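Local coordinates for DUF4276 family protein (Pyrococcus horikoshii, PDB 2P62) that is of unknown function but belongs to a Toprim-like family and forms a two-subunit assembly, at residues S155-D163 / L222-V230; V189-N197 / L204-I212. One frame throughout, in Å; residues are numbered along the deposited sequence.

Contact 1 (S155-D163 / L222-V230); sequences SLAYLAKLD and LLIRFLSEV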
loop_
_atom_site.group_PDB
_atom_site.type_symbol
_atom_site.label_atom_id
_atom_site.label_comp_id
_atom_site.label_asym_id
_atom_site.label_seq_id
_atom_site.Cartn_x
_atom_site.Cartn_y
_atom_site.Cartn_z
ATOM N N SER A 155 1.524 4.947 18.977
ATOM C CA SER A 155 0.909 6.265 19.090
ATOM C C SER A 155 -0.465 6.242 18.420
ATOM O O SER A 155 -1.417 6.825 18.935
ATOM C CB SER A 155 1.784 7.321 18.417
ATOM O OG SER A 155 3.066 7.377 19.013
ATOM N N LEU A 156 -0.553 5.587 17.262
ATOM C CA LEU A 156 -1.813 5.469 16.521
ATOM C C LEU A 156 -2.817 4.702 17.376
ATOM O O LEU A 156 -4.005 5.007 17.386
ATOM C CB LEU A 156 -1.597 4.720 15.194
ATOM C CG LEU A 156 -1.420 5.490 13.869
ATOM C CD1 LEU A 156 -2.716 6.231 13.530
ATOM C CD2 LEU A 156 -0.271 6.460 13.968
ATOM N N ALA A 157 -2.328 3.697 18.091
ATOM C CA ALA A 157 -3.183 2.905 18.961
ATOM C C ALA A 157 -3.700 3.787 20.101
ATOM O O ALA A 157 -4.829 3.614 20.563
ATOM C CB ALA A 157 -2.406 1.720 19.525
ATOM N N TYR A 158 -2.876 4.736 20.549
ATOM C CA TYR A 158 -3.269 5.621 21.638
ATOM C C TYR A 158 -4.343 6.600 21.178
ATOM O O TYR A 158 -5.253 6.952 21.938
ATOM C CB TYR A 158 -2.046 6.365 22.190
ATOM C CG TYR A 158 -2.341 7.172 23.432
ATOM C CD1 TYR A 158 -2.628 8.529 23.348
ATOM C CD2 TYR A 158 -2.364 6.568 24.688
ATOM C CE1 TYR A 158 -2.932 9.272 24.480
ATOM C CE2 TYR A 158 -2.666 7.300 25.833
ATOM C CZ TYR A 158 -2.950 8.657 25.719
ATOM O OH TYR A 158 -3.255 9.394 26.842
ATOM N N LEU A 159 -4.242 7.031 19.927
ATOM C CA LEU A 159 -5.231 7.935 19.367
ATOM C C LEU A 159 -6.556 7.171 19.280
ATOM O O LEU A 159 -7.615 7.720 19.577
ATOM C CB LEU A 159 -4.798 8.404 17.974
ATOM C CG LEU A 159 -5.784 9.310 17.220
ATOM C CD1 LEU A 159 -6.049 10.570 18.019
ATOM C CD2 LEU A 159 -5.217 9.660 15.854
ATOM N N ALA A 160 -6.487 5.902 18.883
ATOM C CA ALA A 160 -7.683 5.071 18.773
ATOM C C ALA A 160 -8.332 4.958 20.146
ATOM O O ALA A 160 -9.556 5.006 20.277
ATOM C CB ALA A 160 -7.325 3.683 18.236
ATOM N N LYS A 161 -7.501 4.808 21.167
ATOM C CA LYS A 161 -7.985 4.713 22.535
ATOM C C LYS A 161 -8.757 5.980 22.917
ATOM O O LYS A 161 -9.921 5.911 23.302
ATOM C CB LYS A 161 -6.808 4.502 23.492
ATOM C CG LYS A 161 -7.208 4.275 24.941
ATOM C CD LYS A 161 -6.007 3.815 25.749
ATOM C CE LYS A 161 -6.377 3.477 27.181
ATOM N NZ LYS A 161 -5.215 2.898 27.909
ATOM N N LEU A 162 -8.115 7.138 22.801
ATOM C CA LEU A 162 -8.775 8.394 23.147
ATOM C C LEU A 162 -10.090 8.563 22.414
ATOM O O LEU A 162 -11.040 9.144 22.945
ATOM C CB LEU A 162 -7.874 9.582 22.819
ATOM C CG LEU A 162 -6.500 9.584 23.496
ATOM C CD1 LEU A 162 -5.834 10.945 23.269
ATOM C CD2 LEU A 162 -6.649 9.310 24.979
ATOM N N ASP A 163 -10.135 8.044 21.191
ATOM C CA ASP A 163 -11.318 8.129 20.343
ATOM C C ASP A 163 -12.381 7.121 20.801
ATOM O O ASP A 163 -13.482 7.074 20.254
ATOM C CB ASP A 163 -10.911 7.852 18.893
ATOM C CG ASP A 163 -11.928 8.353 17.883
ATOM O OD1 ASP A 163 -11.803 7.982 16.708
ATOM O OD2 ASP A 163 -12.841 9.120 18.243
ATOM N N LEU A 222 -9.578 16.693 20.030
ATOM C CA LEU A 222 -9.134 15.369 20.420
ATOM C C LEU A 222 -7.740 15.102 19.823
ATOM O O LEU A 222 -6.846 14.642 20.528
ATOM C CB LEU A 222 -10.137 14.320 19.935
ATOM C CG LEU A 222 -9.782 12.891 20.339
ATOM C CD1 LEU A 222 -9.881 12.745 21.859
ATOM C CD2 LEU A 222 -10.720 11.924 19.643
ATOM N N LEU A 223 -7.559 15.405 18.534
ATOM C CA LEU A 223 -6.274 15.195 17.857
ATOM C C LEU A 223 -5.171 16.054 18.472
ATOM O O LEU A 223 -4.049 15.589 18.695
ATOM C CB LEU A 223 -6.373 15.529 16.361
ATOM C CG LEU A 223 -5.059 15.381 15.568
ATOM C CD1 LEU A 223 -4.779 13.902 15.348
ATOM C CD2 LEU A 223 -5.145 16.111 14.230
ATOM N N ILE A 224 -5.494 17.314 18.735
ATOM C CA ILE A 224 -4.535 18.230 19.328
ATOM C C ILE A 224 -4.117 17.711 20.697
ATOM O O ILE A 224 -2.936 17.722 21.033
ATOM C CB ILE A 224 -5.137 19.652 19.440
ATOM C CG1 ILE A 224 -5.214 20.281 18.042
ATOM C CG2 ILE A 224 -4.305 20.505 20.372
ATOM C CD1 ILE A 224 -5.909 21.628 17.997
ATOM N N ARG A 225 -5.087 17.239 21.474
ATOM C CA ARG A 225 -4.817 16.701 22.807
ATOM C C ARG A 225 -3.926 15.467 22.678
ATOM O O ARG A 225 -2.977 15.274 23.444
ATOM C CB ARG A 225 -6.130 16.313 23.487
ATOM C CG ARG A 225 -5.952 15.589 24.805
ATOM C CD ARG A 225 -7.247 14.929 25.264
ATOM N NE ARG A 225 -6.948 13.952 26.305
ATOM C CZ ARG A 225 -7.777 13.001 26.719
ATOM N NH1 ARG A 225 -8.987 12.883 26.181
ATOM N NH2 ARG A 225 -7.378 12.155 27.666
ATOM N N PHE A 226 -4.251 14.627 21.702
ATOM C CA PHE A 226 -3.477 13.429 21.451
ATOM C C PHE A 226 -2.032 13.820 21.139
ATOM O O PHE A 226 -1.101 13.317 21.769
ATOM C CB PHE A 226 -4.104 12.636 20.294
ATOM C CG PHE A 226 -3.127 11.778 19.533
ATOM C CD1 PHE A 226 -2.682 12.169 18.270
ATOM C CD2 PHE A 226 -2.627 10.603 20.088
ATOM C CE1 PHE A 226 -1.754 11.402 17.571
ATOM C CE2 PHE A 226 -1.698 9.827 19.400
ATOM C CZ PHE A 226 -1.258 10.224 18.140
ATOM N N LEU A 227 -1.857 14.732 20.183
ATOM C CA LEU A 227 -0.525 15.199 19.773
ATOM C C LEU A 227 0.289 15.746 20.944
ATOM O O LEU A 227 1.522 15.649 20.963
ATOM C CB LEU A 227 -0.645 16.293 18.703
ATOM C CG LEU A 227 -1.163 15.901 17.316
ATOM C CD1 LEU A 227 -1.344 17.157 16.462
ATOM C CD2 LEU A 227 -0.187 14.928 16.656
ATOM N N SER A 228 -0.410 16.335 21.911
ATOM C CA SER A 228 0.235 16.902 23.087
ATOM C C SER A 228 0.637 15.814 24.095
ATOM O O SER A 228 1.773 15.798 24.572
ATOM C CB SER A 228 -0.699 17.929 23.745
ATOM O OG SER A 228 -0.066 18.580 24.838
ATOM N N GLU A 229 -0.278 14.896 24.402
ATOM C CA GLU A 229 0.017 13.827 25.361
ATOM C C GLU A 229 1.103 12.867 24.877
ATOM O O GLU A 229 1.774 12.224 25.687
ATOM C CB GLU A 229 -1.249 13.020 25.694
ATOM C CG GLU A 229 -2.440 13.871 26.083
ATOM C CD GLU A 229 -3.597 13.071 26.665
ATOM O OE1 GLU A 229 -3.795 11.901 26.271
ATOM O OE2 GLU A 229 -4.328 13.633 27.510
ATOM N N VAL A 230 1.272 12.759 23.562
ATOM C CA VAL A 230 2.289 11.868 23.006
ATOM C C VAL A 230 3.562 12.656 22.733
ATOM O O VAL A 230 4.578 12.109 22.309
ATOM C CB VAL A 230 1.808 11.218 21.693
ATOM C CG1 VAL A 230 2.876 10.292 21.150
ATOM C CG2 VAL A 230 0.533 10.440 21.937
#
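Leu159 of 155-163 lies over the ring of Phe226 in 222-230, at the middle of a knobs-into-holes packing between two helices that run roughly antiparallel. Their axes come within 10.2 Å and differ by 137° in direction. Phe226 is one knob: its side chain enters a hole bounded by Ser155, Tyr158, Leu159 and Leu162. One face of its ring carries Leu159, whose CB makes a CH-pi contact 3.8 Å from the Phe226 ring centroid. The CD1 branch of Leu159 reaches back toward the root of the ring, 3.5 Å from Phe226 CG. Tyr158 approaches quite differently. Its CD1 stands 3.9 Å from Phe226 CD2, each atom near the plane of the other ring, an edge-to-edge meeting in which no face is stacked.

Leu162 supplies the reciprocal knob, set among Leu222, Arg225, Phe226 and Glu229. With CG beside the backbone N (chi1 -57°), its two methyls spread over the second helix: Leu162 CD1 rests 3.8 Å from Phe226 CB, while Leu162 CD2 lies above one face of the Arg225 guanidinium. Farther toward the start of the first segment, the methyls of Val230 lie against Ser155 and Tyr158. The helix 204-218 packs behind Leu159 and Leu222 through Met215, giving the pair a third wall.

The polar contacts follow from one carboxylate: Glu229, extended beyond CG, offers both oxygens, and Arg225 NE holds Glu229 OE2 in a salt bridge of 2.9 Å along the same helix. That grip limits how the carboxylate can turn and probably presents its other oxygen to the first helix. There the Tyr158 ring and the carboxylate planes are 54° apart, and Tyr158 OH donates to Glu229 OE1 at 2.6 Å from above the carboxylate plane.

Contact 2 (V189-N197 / L204-I212); sequences VMHILSIAN and LSGLYEKYI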
loop_
_atom_site.group_PDB
_atom_site.type_symbol
_atom_site.label_atom_id
_atom_site.label_comp_id
_atom_site.label_asym_id
_atom_site.label_seq_id
_atom_site.Cartn_x
_atom_site.Cartn_y
_atom_site.Cartn_z
ATOM N N VAL A 189 -3.277 -4.095 16.177
ATOM C CA VAL A 189 -4.386 -3.205 16.515
ATOM C C VAL A 189 -4.754 -2.333 15.322
ATOM O O VAL A 189 -5.913 -1.953 15.128
ATOM C CB VAL A 189 -4.026 -2.282 17.715
ATOM C CG1 VAL A 189 -5.185 -1.335 18.014
ATOM C CG2 VAL A 189 -3.709 -3.119 18.951
ATOM N N MET A 190 -3.755 -2.014 14.519
ATOM C CA MET A 190 -3.987 -1.179 13.362
ATOM C C MET A 190 -4.977 -1.872 12.425
ATOM O O MET A 190 -5.792 -1.222 11.780
ATOM C CB MET A 190 -2.659 -0.912 12.666
ATOM C CG MET A 190 -2.385 0.551 12.410
ATOM S SD MET A 190 -2.104 1.620 13.814
ATOM C CE MET A 190 -3.654 1.976 14.343
ATOM N N HIS A 191 -4.919 -3.196 12.364
ATOM C CA HIS A 191 -5.835 -3.929 11.513
ATOM C C HIS A 191 -7.234 -3.999 12.102
ATOM O O HIS A 191 -8.210 -4.126 11.366
ATOM C CB HIS A 191 -5.298 -5.328 11.230
ATOM C CG HIS A 191 -4.165 -5.334 10.260
ATOM N ND1 HIS A 191 -2.848 -5.438 10.653
ATOM C CD2 HIS A 191 -4.145 -5.167 8.917
ATOM C CE1 HIS A 191 -2.066 -5.334 9.594
ATOM N NE2 HIS A 191 -2.828 -5.168 8.527
ATOM N N ILE A 192 -7.336 -3.916 13.426
ATOM C CA ILE A 192 -8.637 -3.933 14.070
ATOM C C ILE A 192 -9.261 -2.587 13.756
ATOM O O ILE A 192 -10.470 -2.486 13.536
ATOM C CB ILE A 192 -8.511 -4.087 15.591
ATOM C CG1 ILE A 192 -7.909 -5.451 15.914
ATOM C CG2 ILE A 192 -9.876 -3.900 16.255
ATOM C CD1 ILE A 192 -7.777 -5.717 17.378
ATOM N N LEU A 193 -8.420 -1.554 13.728
ATOM C CA LEU A 193 -8.869 -0.201 13.413
ATOM C C LEU A 193 -9.452 -0.158 11.992
ATOM O O LEU A 193 -10.431 0.540 11.752
ATOM C CB LEU A 193 -7.706 0.799 13.523
ATOM C CG LEU A 193 -8.017 2.266 13.171
ATOM C CD1 LEU A 193 -9.006 2.839 14.179
ATOM C CD2 LEU A 193 -6.738 3.100 13.176
ATOM N N SER A 194 -8.859 -0.899 11.055
ATOM C CA SER A 194 -9.362 -0.924 9.682
ATOM C C SER A 194 -10.793 -1.462 9.664
ATOM O O SER A 194 -11.655 -0.984 8.919
ATOM C CB SER A 194 -8.489 -1.816 8.791
ATOM O OG SER A 194 -7.178 -1.317 8.659
ATOM N N ILE A 195 -11.028 -2.475 10.488
ATOM C CA ILE A 195 -12.336 -3.096 10.592
ATOM C C ILE A 195 -13.308 -2.167 11.305
ATOM O O ILE A 195 -14.455 -2.008 10.880
ATOM C CB ILE A 195 -12.236 -4.411 11.369
ATOM C CG1 ILE A 195 -11.320 -5.377 10.610
ATOM C CG2 ILE A 195 -13.623 -4.978 11.612
ATOM C CD1 ILE A 195 -10.994 -6.658 11.368
ATOM N N ALA A 196 -12.846 -1.541 12.384
ATOM C CA ALA A 196 -13.691 -0.635 13.151
ATOM C C ALA A 196 -14.109 0.586 12.349
ATOM O O ALA A 196 -15.136 1.193 12.639
ATOM C CB ALA A 196 -12.975 -0.197 14.423
ATOM N N ASN A 197 -13.320 0.958 11.346
ATOM C CA ASN A 197 -13.664 2.125 10.535
ATOM C C ASN A 197 -14.134 1.708 9.152
ATOM O O ASN A 197 -14.352 2.548 8.279
ATOM C CB ASN A 197 -12.469 3.068 10.399
ATOM C CG ASN A 197 -12.018 3.636 11.730
ATOM O OD1 ASN A 197 -11.132 4.486 11.785
ATOM N ND2 ASN A 197 -12.623 3.162 12.814
ATOM N N LEU A 204 -2.573 0.616 4.945
ATOM C CA LEU A 204 -2.869 1.202 6.235
ATOM C C LEU A 204 -2.490 2.681 6.207
ATOM O O LEU A 204 -3.117 3.504 6.875
ATOM C CB LEU A 204 -2.084 0.477 7.328
ATOM C CG LEU A 204 -2.478 -0.979 7.588
ATOM C CD1 LEU A 204 -1.478 -1.588 8.549
ATOM C CD2 LEU A 204 -3.901 -1.063 8.149
ATOM N N SER A 205 -1.461 3.018 5.432
ATOM C CA SER A 205 -1.025 4.399 5.329
ATOM C C SER A 205 -2.196 5.258 4.873
ATOM O O SER A 205 -2.364 6.383 5.337
ATOM C CB SER A 205 0.136 4.521 4.338
ATOM O OG SER A 205 -0.234 4.090 3.034
ATOM N N GLY A 206 -3.004 4.719 3.963
ATOM C CA GLY A 206 -4.158 5.452 3.471
ATOM C C GLY A 206 -5.204 5.637 4.554
ATOM O O GLY A 206 -5.942 6.624 4.563
ATOM N N LEU A 207 -5.270 4.679 5.472
ATOM C CA LEU A 207 -6.222 4.733 6.573
ATOM C C LEU A 207 -5.850 5.848 7.555
ATOM O O LEU A 207 -6.718 6.557 8.070
ATOM C CB LEU A 207 -6.263 3.380 7.297
ATOM C CG LEU A 207 -7.027 3.326 8.628
ATOM C CD1 LEU A 207 -8.506 3.667 8.408
ATOM C CD2 LEU A 207 -6.868 1.947 9.240
ATOM N N TYR A 208 -4.556 6.007 7.809
ATOM C CA TYR A 208 -4.093 7.041 8.731
ATOM C C TYR A 208 -4.496 8.433 8.230
ATOM O O TYR A 208 -4.989 9.259 9.009
ATOM C CB TYR A 208 -2.574 6.920 8.922
ATOM C CG TYR A 208 -2.153 5.541 9.396
ATOM C CD1 TYR A 208 -0.853 5.079 9.198
ATOM C CD2 TYR A 208 -3.076 4.671 9.998
ATOM C CE1 TYR A 208 -0.484 3.787 9.580
ATOM C CE2 TYR A 208 -2.715 3.373 10.385
ATOM C CZ TYR A 208 -1.418 2.939 10.166
ATOM O OH TYR A 208 -1.034 1.655 10.484
ATOM N N GLU A 209 -4.293 8.678 6.934
ATOM C CA GLU A 209 -4.656 9.951 6.302
ATOM C C GLU A 209 -6.154 10.190 6.441
ATOM O O GLU A 209 -6.588 11.265 6.853
ATOM C CB GLU A 209 -4.305 9.950 4.802
ATOM C CG GLU A 209 -2.814 10.053 4.483
ATOM C CD GLU A 209 -2.512 10.067 2.983
ATOM O OE1 GLU A 209 -3.030 10.958 2.273
ATOM O OE2 GLU A 209 -1.755 9.183 2.520
ATOM N N LYS A 210 -6.942 9.178 6.093
ATOM C CA LYS A 210 -8.389 9.286 6.172
ATOM C C LYS A 210 -8.859 9.500 7.611
ATOM O O LYS A 210 -9.528 10.487 7.911
ATOM C CB LYS A 210 -9.044 8.029 5.601
ATOM C CG LYS A 210 -10.549 8.120 5.528
ATOM C CD LYS A 210 -11.166 6.825 5.053
ATOM C CE LYS A 210 -12.690 6.909 5.080
ATOM N NZ LYS A 210 -13.297 5.543 5.028
ATOM N N TYR A 211 -8.498 8.573 8.492
ATOM C CA TYR A 211 -8.878 8.635 9.900
ATOM C C TYR A 211 -8.491 9.956 10.573
ATOM O O TYR A 211 -9.300 10.573 11.275
ATOM C CB TYR A 211 -8.245 7.461 10.651
ATOM C CG TYR A 211 -8.598 7.387 12.120
ATOM C CD1 TYR A 211 -9.930 7.411 12.543
ATOM C CD2 TYR A 211 -7.598 7.259 13.089
ATOM C CE1 TYR A 211 -10.260 7.309 13.897
ATOM C CE2 TYR A 211 -7.916 7.155 14.440
ATOM C CZ TYR A 211 -9.253 7.182 14.836
ATOM O OH TYR A 211 -9.569 7.088 16.170
ATOM N N ILE A 212 -7.264 10.408 10.357
ATOM C CA ILE A 212 -6.842 11.653 10.976
ATOM C C ILE A 212 -7.482 12.851 10.285
ATOM O O ILE A 212 -7.921 13.795 10.941
ATOM C CB ILE A 212 -5.309 11.780 10.954
ATOM C CG1 ILE A 212 -4.706 10.666 11.820
ATOM C CG2 ILE A 212 -4.883 13.173 11.429
ATOM C CD1 ILE A 212 -3.197 10.709 11.955
#
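Leu204 and Leu207 of 204-212 push their CD2 methyls against Ser194 of 189-197, and this small residue makes the hollow that both fill. Ser194 OG stands 3.3 Å from Leu204 CD2 and 3.3 Å from Leu207 CD2; a weak hydrogen bond to Met190 O, within its own helix, gives the hydroxyl a polar partner amid the methyls. The two helix axes approach to 10.7 Å with their directions 59° apart; contacts run from Met190 against Leu204, through Ser194 and Leu207, to Asn197 against Tyr211.

At one end Leu204 fits between Met190 and His191, its CD1 methyl 3.8 Å from His191 NE2. In the middle, Leu207, whose CG is trans to the backbone N (chi1 170°), sends its CD2 branch toward 189-197, and Leu207 CD2 reaches 4.1 Å from Leu193 CD2. Leu193 is itself a bump: its CD1 lies over one face of the Tyr211 ring. Asn197, just past the end of its helix, completes the series where its OD1 comes 3.3 Å from Tyr211 CD1, with the amide turned obliquely to the ring.

Tyr208 folds back so that one ring face lies over Leu204 O, and the bent chain of Met190 brings its sulfur beside the ring. Met190 SD lies 4.8 Å from the Tyr208 ring centroid in an oblique Met-aromatic contact. With an alanine in place of Tyr208, the ring would be gone, and Met190 would probably lose its aromatic neighbour and gain freedom to turn where the ring had stood.

The second subunit packs against this pair: His191 meets His191 of that subunit, and Ser205 N bonds to its Asp202. With an interchain disulfide at Cys203 in the connecting loop, the contact is one of two consecutive helices joined by a short loop, packed at a steep angle, at a dimer interface.

From the N terminus, the chain first lays down its whole mixed sheet, then enters the helical part at 152-162, which supplies the first half of contact 1. Helices 165-168 and 171-180 lead out to 186-196, where contact 2 closes a short loop with 204-212. Helix 204-218 then passes directly into 220-229, whose return to 155-163 closes the longer loop of contact 1; contact 2 is therefore nested inside it. Their centres are 14 Å apart, and they touch: Asp163 OD1 and Tyr211 OH, 2.5 Å apart, form a probable hydrogen bond, while Leu156 packs on Met190 and Tyr208. Together they tie helices 186-196 and 204-218, which meet the second subunit, to helices 152-162 and 220-229.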